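Local coordinates for uncharacterized protein (Bacteroides ovatus, PDB 4E6F), which is of unknown function but belongs to the DUF4468 family, whose domain has a TBP-like fold, at residues A[47-52]-A[97-102]; A[91-96]-A[115-120]. All blocks are in the same frame, centred on the assembly; numbering follows the deposited sequence.

Interaction 1. Residues A[47-52]-A[97-102]; sequences KWMDER and YQITVT. With EDO (1,2-ethanediol), chain E.
Met-49, a selenomethionine, reaches from the helix down to the strand and meets Ile-99 and Val-101 with its terminal methyl. Its chain runs almost straight out, with CG anti to the backbone N (chi1 -163°), and then turns at chi3 (-65°), which swings CE past SE toward the two branched residues. There Met-49 CE sits 3.8 Å from Ile-99 CG2 and 3.4 Å from Val-101 CG2, the latter a tight fit for two methyls. Met-49 and these two side chains run alongside each other in opposite senses. Ile-99 CG2 also serves a second partner: it lies at the edge of the Trp-48 ring, near its plane, 4.2 Å from Trp-48 CZ3. One face of that indole is covered by Arg-52 CB, one turn further along the helix.

Polar groups come together at the Tyr-97 end. The Arg-52 guanidinium and the phenol ring are steeply inclined, their planes 73° apart, and Arg-52 NH1 stands 3.9 Å from Tyr-97 OH. What couples them is shared partners: Glu-79 OE2 takes a salt bridge from Arg-52 and a hydrogen bond with the tyrosine hydroxyl, while Asn-56 also bonds to both. On the strand backbone, O2 of a 1,2-ethanediol, probably from the crystallisation liquor, donates to Tyr-97 O at 2.9 Å.

Segment 47-52 of helix 38-54 runs nearly antiparallel to segment 97-102 of strand 90-104, a helix packed on one face of the antiparallel sheet in the TBP-like DUF4468 domain. Helix 149-169 adjoins it, with Met-162 against Ile-99 and Asp-165 bonded to Trp-48 NE1, while strands 72-85 and 107-119 flank the central strand.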
ATOM      1  N   LYS A  47     -11.412 -11.929   5.725  1.00 16.97           N
ATOM      2  CA  LYS A  47     -10.589 -13.107   5.465  0.50 17.57           C
ATOM      3  C   LYS A  47      -9.329 -12.704   4.702  1.00 19.77           C
ATOM      4  O   LYS A  47      -8.231 -13.141   5.045  1.00 20.17           O
ATOM      5  CB  LYS A  47     -11.380 -14.177   4.691  0.50 20.25           C
ATOM      6  CG  LYS A  47     -12.376 -14.939   5.554  0.50 31.06           C
ATOM      7  N   TRP A  48      -9.469 -11.849   3.684  1.00 16.68           N
ATOM      8  CA  TRP A  48      -8.298 -11.419   2.924  1.00 17.29           C
ATOM      9  C   TRP A  48      -7.298 -10.686   3.826  1.00 19.26           C
ATOM     10  O   TRP A  48      -6.101 -11.014   3.823  1.00 18.28           O
ATOM     11  CB  TRP A  48      -8.681 -10.516   1.739  1.00 16.27           C
ATOM     12  CG  TRP A  48      -7.478  -9.841   1.140  1.00 16.93           C
ATOM     13  CD1 TRP A  48      -6.526 -10.420   0.353  1.00 20.03           C
ATOM     14  CD2 TRP A  48      -7.002  -8.516   1.440  1.00 16.02           C
ATOM     15  NE1 TRP A  48      -5.489  -9.545   0.136  1.00 18.83           N
ATOM     16  CE2 TRP A  48      -5.758  -8.363   0.789  1.00 18.43           C
ATOM     17  CE3 TRP A  48      -7.526  -7.433   2.173  1.00 16.21           C
ATOM     18  CZ2 TRP A  48      -5.015  -7.181   0.860  1.00 17.45           C
ATOM     19  CZ3 TRP A  48      -6.784  -6.258   2.253  1.00 16.07           C
ATOM     20  CH2 TRP A  48      -5.533  -6.150   1.626  1.00 16.14           C
HETATM   21  N   MSE A  49      -7.776  -9.682   4.573  1.00 13.99           N
HETATM   22  CA  MSE A  49      -6.840  -8.912   5.374  1.00 12.38           C
HETATM   23  C   MSE A  49      -6.189  -9.773   6.453  1.00 15.16           C
HETATM   24  O   MSE A  49      -5.003  -9.619   6.719  1.00 15.77           O
HETATM   25  CB  MSE A  49      -7.486  -7.674   5.998  1.00 12.90           C
HETATM   26  CG  MSE A  49      -6.398  -6.704   6.450  1.00 14.66           C
HETATM   27 SE   MSE A  49      -7.057  -5.252   7.541  0.75 17.03          SE
HETATM   28  CE  MSE A  49      -8.148  -4.391   6.196  1.00 14.29           C
ATOM     29  N   ASP A  50      -6.970 -10.691   7.054  1.00 14.55           N
ATOM     30  CA  ASP A  50      -6.419 -11.577   8.077  1.00 15.01           C
ATOM     31  C   ASP A  50      -5.265 -12.405   7.498  1.00 19.48           C
ATOM     32  O   ASP A  50      -4.182 -12.438   8.073  1.00 17.46           O
ATOM     33  CB  ASP A  50      -7.522 -12.493   8.626  1.00 17.50           C
ATOM     34  CG  ASP A  50      -7.098 -13.351   9.794  1.00 26.14           C
ATOM     35  OD1 ASP A  50      -6.213 -12.917  10.557  1.00 26.32           O
ATOM     36  OD2 ASP A  50      -7.675 -14.433   9.964  1.00 33.28           O
ATOM     37  N   GLU A  51      -5.492 -13.049   6.339  1.00 17.43           N
ATOM     38  CA  GLU A  51      -4.457 -13.867   5.716  0.50 18.07           C
ATOM     39  C   GLU A  51      -3.293 -13.021   5.209  1.00 20.79           C
ATOM     40  O   GLU A  51      -2.130 -13.403   5.379  1.00 20.81           O
ATOM     41  CB  GLU A  51      -5.047 -14.709   4.573  0.50 20.26           C
ATOM     42  CG  GLU A  51      -5.999 -15.799   5.050  0.50 28.10           C
ATOM     43  CD  GLU A  51      -5.433 -16.834   6.007  0.50 41.65           C
ATOM     44  OE1 GLU A  51      -4.281 -17.281   5.803  0.50 34.70           O
ATOM     45  OE2 GLU A  51      -6.146 -17.197   6.970  0.50 38.02           O
ATOM     46  N   ARG A  52      -3.579 -11.852   4.615  1.00 17.03           N
ATOM     47  CA  ARG A  52      -2.534 -10.974   4.093  1.00 15.99           C
ATOM     48  C   ARG A  52      -1.606 -10.478   5.211  1.00 18.25           C
ATOM     49  O   ARG A  52      -0.394 -10.402   5.023  1.00 17.75           O
ATOM     50  CB  ARG A  52      -3.159  -9.789   3.321  1.00 15.78           C
ATOM     51  CG  ARG A  52      -2.173  -8.716   2.846  1.00 19.66           C
ATOM     52  CD  ARG A  52      -1.134  -9.274   1.859  1.00 20.33           C
ATOM     53  NE  ARG A  52      -0.202  -8.237   1.433  1.00 22.00           N
ATOM     54  CZ  ARG A  52       0.813  -7.783   2.160  1.00 24.19           C
ATOM     55  NH1 ARG A  52       1.069  -8.301   3.364  1.00 19.60           N
ATOM     56  NH2 ARG A  52       1.574  -6.801   1.701  1.00 20.89           N
ATOM     57  N   TYR A  97       2.482   0.438   8.250  1.00 12.54           N
ATOM     58  CA  TYR A  97       1.367   1.065   7.542  1.00 11.85           C
ATOM     59  C   TYR A  97       0.035   0.647   8.155  1.00 13.80           C
ATOM     60  O   TYR A  97      -0.003  -0.293   8.949  1.00 12.59           O
ATOM     61  CB  TYR A  97       1.396   0.646   6.037  1.00 12.90           C
ATOM     62  CG  TYR A  97       1.451  -0.858   5.819  1.00 13.29           C
ATOM     63  CD1 TYR A  97       0.288  -1.633   5.851  1.00 14.06           C
ATOM     64  CD2 TYR A  97       2.673  -1.518   5.679  1.00 14.46           C
ATOM     65  CE1 TYR A  97       0.338  -3.019   5.698  1.00 14.08           C
ATOM     66  CE2 TYR A  97       2.732  -2.907   5.497  1.00 14.63           C
ATOM     67  CZ  TYR A  97       1.559  -3.649   5.509  1.00 16.08           C
ATOM     68  OH  TYR A  97       1.599  -5.017   5.356  1.00 15.98           O
ATOM     69  N   GLN A  98      -1.059   1.284   7.713  1.00 11.67           N
ATOM     70  CA  GLN A  98      -2.397   0.867   8.079  1.00 11.15           C
ATOM     71  C   GLN A  98      -3.161   0.576   6.801  1.00 12.77           C
ATOM     72  O   GLN A  98      -3.012   1.301   5.809  1.00 12.28           O
ATOM     73  CB  GLN A  98      -3.095   1.968   8.888  1.00 11.08           C
ATOM     74  CG  GLN A  98      -4.539   1.606   9.266  1.00 11.94           C
ATOM     75  CD  GLN A  98      -5.148   2.576  10.257  1.00 11.96           C
ATOM     76  OE1 GLN A  98      -4.497   2.992  11.228  1.00 14.11           O
ATOM     77  NE2 GLN A  98      -6.424   2.921  10.025  1.00 12.70           N
ATOM     78  N   ILE A  99      -3.928  -0.529   6.806  1.00 11.08           N
ATOM     79  CA  ILE A  99      -4.837  -0.868   5.697  1.00 10.14           C
ATOM     80  C   ILE A  99      -6.228  -0.543   6.206  1.00 13.30           C
ATOM     81  O   ILE A  99      -6.611  -1.068   7.252  1.00 12.95           O
ATOM     82  CB  ILE A  99      -4.777  -2.354   5.268  1.00 12.54           C
ATOM     83  CG1 ILE A  99      -3.338  -2.828   5.069  1.00 13.47           C
ATOM     84  CG2 ILE A  99      -5.636  -2.570   3.986  1.00 13.17           C
ATOM     85  CD1 ILE A  99      -3.239  -4.391   4.825  1.00 15.66           C
ATOM     86  N   THR A 100      -6.990   0.272   5.474  1.00 10.98           N
ATOM     87  CA  THR A 100      -8.348   0.648   5.867  1.00 10.98           C
ATOM     88  C   THR A 100      -9.276   0.235   4.749  1.00 13.10           C
ATOM     89  O   THR A 100      -9.091   0.681   3.609  1.00 13.75           O
ATOM     90  CB  THR A 100      -8.420   2.131   6.153  1.00 14.28           C
ATOM     91  OG1 THR A 100      -7.514   2.406   7.238  1.00 14.26           O
ATOM     92  CG2 THR A 100      -9.859   2.597   6.511  1.00 17.29           C
ATOM     93  N   VAL A 101     -10.282  -0.577   5.066  1.00 12.00           N
ATOM     94  CA  VAL A 101     -11.233  -1.090   4.067  1.00 12.01           C
ATOM     95  C   VAL A 101     -12.628  -0.645   4.441  1.00 14.91           C
ATOM     96  O   VAL A 101     -13.026  -0.799   5.599  1.00 14.33           O
ATOM     97  CB  VAL A 101     -11.147  -2.636   3.960  1.00 15.66           C
ATOM     98  CG1 VAL A 101     -12.225  -3.192   3.021  1.00 16.59           C
ATOM     99  CG2 VAL A 101      -9.763  -3.055   3.489  1.00 16.08           C
ATOM    100  N   THR A 102     -13.363  -0.075   3.457  1.00 13.05           N
ATOM    101  CA  THR A 102     -14.731   0.395   3.653  1.00 12.50           C
ATOM    102  C   THR A 102     -15.618  -0.366   2.652  1.00 15.81           C
ATOM    103  O   THR A 102     -15.413  -0.252   1.435  1.00 16.43           O
ATOM    104  CB  THR A 102     -14.804   1.916   3.449  1.00 18.12           C
ATOM    105  OG1 THR A 102     -13.866   2.558   4.328  1.00 18.87           O
ATOM    106  CG2 THR A 102     -16.217   2.471   3.727  1.00 18.76           C
TER
HETATM  107  C1  EDO E 403       1.559   2.517  11.397  1.00 32.18           C
HETATM  108  O1  EDO E 403       0.517   2.582  10.435  1.00 31.55           O
HETATM  109  C2  EDO E 403       1.481   1.177  12.175  1.00 28.64           C
HETATM  110  O2  EDO E 403       1.631   0.058  11.294  1.00 26.00           O

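Interaction 2. Residues A[91-96]-A[115-120]; sequences DRTLVN and IRFTYR
Tyr-119 lays its side chain along the facing strand and ends on Asp-91. Tyr-119 CB lies 3.9 Å from Thr-93 OG1, and CG leaves anti to the backbone N (chi1 -172°), sending the ring toward the start of the other strand. Tyr-119 CD1 then packs 3.8 Å from Thr-93 CB, and Tyr-119 CE1 comes 3.3 Å from Arg-92 O, at the ring's edge near its plane. At the tip, Tyr-119 OH donates a short 2.5 Å bond to Asp-91 OD1 on its syn side; carboxylate and phenol planes are 63° apart. Lys-150 pairs with Asp-91 OD2 and bonds the same hydroxyl. In one of its two deposited conformers, and so less surely, Arg-120 NH2 meets Asp-91 OD1 from above the carboxylate plane, a 3.1 Å salt bridge. With an alanine here instead of Asp-91, the Tyr-119 hydroxyl would probably lose its acceptor and Lys-150 its carboxylate partner.

A water joins Arg-92 O to Arg-120 N; another links Arg-92 N to Arg-120 NE in that conformer. Further on, Leu-94/Thr-118 and Asn-96/Arg-116 are antiparallel hydrogen-bonded pairs, with Val-95/Phe-117 a non-hydrogen-bonded pair between them. Thr-93 OG1 and Thr-118 N grip Leu-94 O from opposite faces. The Arg-116 guanidinium stacks on the Asn-96 amide, whereas on the opposite sheet face Val-95 CG2 packs 3.9 Å from Phe-117 CE1.

The pairing belongs to the hairpin of strands 90-104 and 107-119. Trp-151 of helix 149-169 meets the Phe-117 and Tyr-119 rings edge-to-face, and strands 72-85 and 123-126 line the two outer borders.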
ATOM      1  N   ASP A  91      20.030  -3.784   0.438  1.00 18.34           N
ATOM      2  CA  ASP A  91      19.503  -2.470   0.755  1.00 16.45           C
ATOM      3  C   ASP A  91      17.999  -2.598   0.896  1.00 19.73           C
ATOM      4  O   ASP A  91      17.328  -2.908  -0.092  1.00 19.65           O
ATOM      5  CB  ASP A  91      19.870  -1.465  -0.357  1.00 17.34           C
ATOM      6  CG  ASP A  91      19.460  -0.029  -0.038  1.00 18.67           C
ATOM      7  OD1 ASP A  91      19.339   0.303   1.160  1.00 20.93           O
ATOM      8  OD2 ASP A  91      19.291   0.767  -0.994  1.00 21.71           O
ATOM      9  N   ARG A  92      17.480  -2.406   2.110  1.00 17.28           N
ATOM     10  CA  ARG A  92      16.052  -2.540   2.368  1.00 16.82           C
ATOM     11  C   ARG A  92      15.600  -1.568   3.438  1.00 17.59           C
ATOM     12  O   ARG A  92      16.428  -1.071   4.210  1.00 16.61           O
ATOM     13  CB  ARG A  92      15.736  -3.983   2.815  1.00 19.33           C
ATOM     14  CG  ARG A  92      16.338  -4.364   4.177  1.00 21.59           C
ATOM     15  CD  ARG A  92      16.025  -5.796   4.552  1.00 24.68           C
ATOM     16  NE  ARG A  92      16.493  -6.108   5.904  1.00 24.52           N
ATOM     17  CZ  ARG A  92      16.269  -7.262   6.527  1.00 36.29           C
ATOM     18  NH1 ARG A  92      15.567  -8.220   5.935  1.00 26.05           N
ATOM     19  NH2 ARG A  92      16.728  -7.459   7.756  1.00 29.49           N
ATOM     20  N   THR A  93      14.285  -1.339   3.523  1.00 15.60           N
ATOM     21  CA  THR A  93      13.731  -0.525   4.581  1.00 15.07           C
ATOM     22  C   THR A  93      12.619  -1.283   5.278  1.00 17.84           C
ATOM     23  O   THR A  93      11.955  -2.122   4.655  1.00 16.85           O
ATOM     24  CB  THR A  93      13.190   0.834   4.059  1.00 16.32           C
ATOM     25  OG1 THR A  93      12.809   1.636   5.186  1.00 16.62           O
ATOM     26  CG2 THR A  93      11.984   0.690   3.114  1.00 15.77           C
ATOM     27  N   LEU A  94      12.404  -0.975   6.554  1.00 15.78           N
ATOM     28  CA  LEU A  94      11.199  -1.474   7.205  1.00 15.23           C
ATOM     29  C   LEU A  94      10.106  -0.497   6.822  1.00 17.61           C
ATOM     30  O   LEU A  94      10.384   0.692   6.619  1.00 14.95           O
ATOM     31  CB  LEU A  94      11.382  -1.514   8.738  1.00 15.93           C
ATOM     32  CG  LEU A  94      10.362  -2.318   9.531  1.00 20.14           C
ATOM     33  CD1 LEU A  94      10.562  -3.836   9.307  1.00 21.12           C
ATOM     34  CD2 LEU A  94      10.438  -1.958  11.033  1.00 20.69           C
ATOM     35  N   VAL A  95       8.872  -0.972   6.708  1.00 15.46           N
ATOM     36  CA  VAL A  95       7.740  -0.097   6.466  1.00 14.34           C
ATOM     37  C   VAL A  95       6.658  -0.488   7.452  1.00 15.42           C
ATOM     38  O   VAL A  95       6.474  -1.675   7.702  1.00 15.52           O
ATOM     39  CB  VAL A  95       7.224  -0.103   4.994  1.00 16.59           C
ATOM     40  CG1 VAL A  95       6.672  -1.473   4.583  1.00 15.89           C
ATOM     41  CG2 VAL A  95       6.169   0.987   4.762  1.00 16.34           C
ATOM     42  N   ASN A  96       5.978   0.503   8.033  1.00 13.61           N
ATOM     43  CA  ASN A  96       4.802   0.299   8.882  1.00 13.38           C
ATOM     44  C   ASN A  96       3.680   1.028   8.219  1.00 14.33           C
ATOM     45  O   ASN A  96       3.888   2.112   7.662  1.00 13.60           O
ATOM     46  CB  ASN A  96       5.005   0.778  10.306  1.00 14.04           C
ATOM     47  CG  ASN A  96       5.872  -0.153  11.113  1.00 22.27           C
ATOM     48  OD1 ASN A  96       5.398  -1.105  11.786  1.00 21.39           O
ATOM     49  ND2 ASN A  96       7.168   0.079  11.034  1.00 15.02           N
ATOM     50  N   ILE A 115       1.873   5.605   6.387  1.00 12.36           N
ATOM     51  CA  ILE A 115       3.086   4.924   5.947  1.00 12.02           C
ATOM     52  C   ILE A 115       4.316   5.603   6.514  1.00 15.13           C
ATOM     53  O   ILE A 115       4.507   6.811   6.321  1.00 15.14           O
ATOM     54  CB  ILE A 115       3.142   4.902   4.410  1.00 14.75           C
ATOM     55  CG1 ILE A 115       1.892   4.174   3.839  1.00 14.76           C
ATOM     56  CG2 ILE A 115       4.486   4.264   3.911  1.00 16.50           C
ATOM     57  CD1 ILE A 115       1.659   4.364   2.366  1.00 16.66           C
ATOM     58  N   ARG A 116       5.155   4.814   7.194  1.00 13.81           N
ATOM     59  CA  ARG A 116       6.399   5.325   7.746  1.00 14.23           C
ATOM     60  C   ARG A 116       7.472   4.277   7.582  1.00 16.47           C
ATOM     61  O   ARG A 116       7.216   3.072   7.682  1.00 16.26           O
ATOM     62  CB  ARG A 116       6.238   5.759   9.212  1.00 15.66           C
ATOM     63  CG  ARG A 116       5.815   4.653  10.138  1.00 20.30           C
ATOM     64  CD  ARG A 116       5.614   5.154  11.569  1.00 30.40           C
ATOM     65  NE  ARG A 116       5.044   4.093  12.398  1.00 35.42           N
ATOM     66  CZ  ARG A 116       5.756   3.147  12.998  1.00 47.60           C
ATOM     67  NH1 ARG A 116       7.082   3.139  12.899  1.00 40.51           N
ATOM     68  NH2 ARG A 116       5.151   2.199  13.697  1.00 37.92           N
ATOM     69  N   PHE A 117       8.680   4.749   7.350  1.00 14.51           N
ATOM     70  CA  PHE A 117       9.833   3.903   7.103  1.00 13.58           C
ATOM     71  C   PHE A 117      10.815   3.959   8.237  1.00 16.77           C
ATOM     72  O   PHE A 117      10.994   5.022   8.851  1.00 16.86           O
ATOM     73  CB  PHE A 117      10.547   4.375   5.829  1.00 14.18           C
ATOM     74  CG  PHE A 117       9.664   4.477   4.605  1.00 13.94           C
ATOM     75  CD1 PHE A 117       9.276   3.332   3.906  1.00 15.38           C
ATOM     76  CD2 PHE A 117       9.217   5.716   4.152  1.00 14.53           C
ATOM     77  CE1 PHE A 117       8.437   3.425   2.780  1.00 15.27           C
ATOM     78  CE2 PHE A 117       8.393   5.814   3.017  1.00 16.27           C
ATOM     79  CZ  PHE A 117       8.029   4.669   2.325  1.00 14.33           C
ATOM     80  N   THR A 118      11.443   2.812   8.518  1.00 15.20           N
ATOM     81  CA  THR A 118      12.519   2.696   9.506  1.00 15.52           C
ATOM     82  C   THR A 118      13.675   2.076   8.744  1.00 18.63           C
ATOM     83  O   THR A 118      13.634   0.898   8.366  1.00 18.44           O
ATOM     84  CB  THR A 118      12.093   1.916  10.742  1.00 18.64           C
ATOM     85  OG1 THR A 118      10.899   2.502  11.250  1.00 19.14           O
ATOM     86  CG2 THR A 118      13.179   1.931  11.827  1.00 18.82           C
ATOM     87  N   TYR A 119      14.696   2.880   8.502  1.00 16.41           N
ATOM     88  CA  TYR A 119      15.816   2.498   7.657  1.00 16.53           C
ATOM     89  C   TYR A 119      17.105   2.391   8.456  1.00 19.92           C
ATOM     90  O   TYR A 119      17.444   3.319   9.199  1.00 20.35           O
ATOM     91  CB  TYR A 119      15.954   3.578   6.562  1.00 16.67           C
ATOM     92  CG  TYR A 119      16.940   3.264   5.455  1.00 17.83           C
ATOM     93  CD1 TYR A 119      16.754   2.164   4.617  1.00 19.08           C
ATOM     94  CD2 TYR A 119      17.980   4.137   5.159  1.00 18.82           C
ATOM     95  CE1 TYR A 119      17.631   1.902   3.568  1.00 19.13           C
ATOM     96  CE2 TYR A 119      18.853   3.890   4.099  1.00 20.45           C
ATOM     97  CZ  TYR A 119      18.651   2.790   3.288  1.00 19.98           C
ATOM     98  OH  TYR A 119      19.504   2.560   2.231  1.00 20.91           O
ATOM     99  N   ARG A 120      17.816   1.249   8.292  1.00 20.12           N
ATOM    100  CA  ARG A 120      19.086   0.995   8.983  0.50 21.72           C
ATOM    101  C   ARG A 120      18.907   1.217  10.498  1.00 25.78           C
ATOM    102  O   ARG A 120      19.763   1.854  11.152  1.00 25.81           O
ATOM    103  CB  ARG A 120      20.230   1.867   8.399  0.50 22.98           C
ATOM    104  CG  ARG A 120      20.295   1.882   6.870  0.50 31.62           C
ATOM    105  CD  ARG A 120      21.495   1.154   6.320  0.50 36.15           C
ATOM    106  NE  ARG A 120      21.349   0.850   4.895  0.50 35.55           N
ATOM    107  CZ  ARG A 120      22.109   1.369   3.935  0.50 41.73           C
ATOM    108  NH1 ARG A 120      23.071   2.233   4.234  0.50 23.61           N
ATOM    109  NH2 ARG A 120      21.913   1.025   2.669  0.50 25.79           N
TER
HETATM  110  O   HOH W   1      19.446  -1.549   4.185  0.75 22.53           O
HETATM  111  O   HOH W   2      16.840  -1.025   6.839  1.00 27.31           O

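How the interactions relate
Both contacts use strand 90-104, but at different places and in different ways. Interaction 1 is the buried one: helix 38-54 meets the sheet through side chains alone, chiefly methyl groups, with charged and polar ends gathered where Glu-79 holds them. Interaction 2 is strand against strand, only partly buried, and held by backbone hydrogen bonds, with Val-95 and Phe-117 on the face toward helix 149-169 and Leu-94 among the mostly polar Thr-118, Asn-96 and Arg-116 on the other. Its far end finishes in a carboxylate bonded by a tyrosine hydroxyl, with an arginine and waters beside it. The two meet where Tyr-97 CB packs 4.2 Å from Ile-115 CG1, their centres about 20 Å apart.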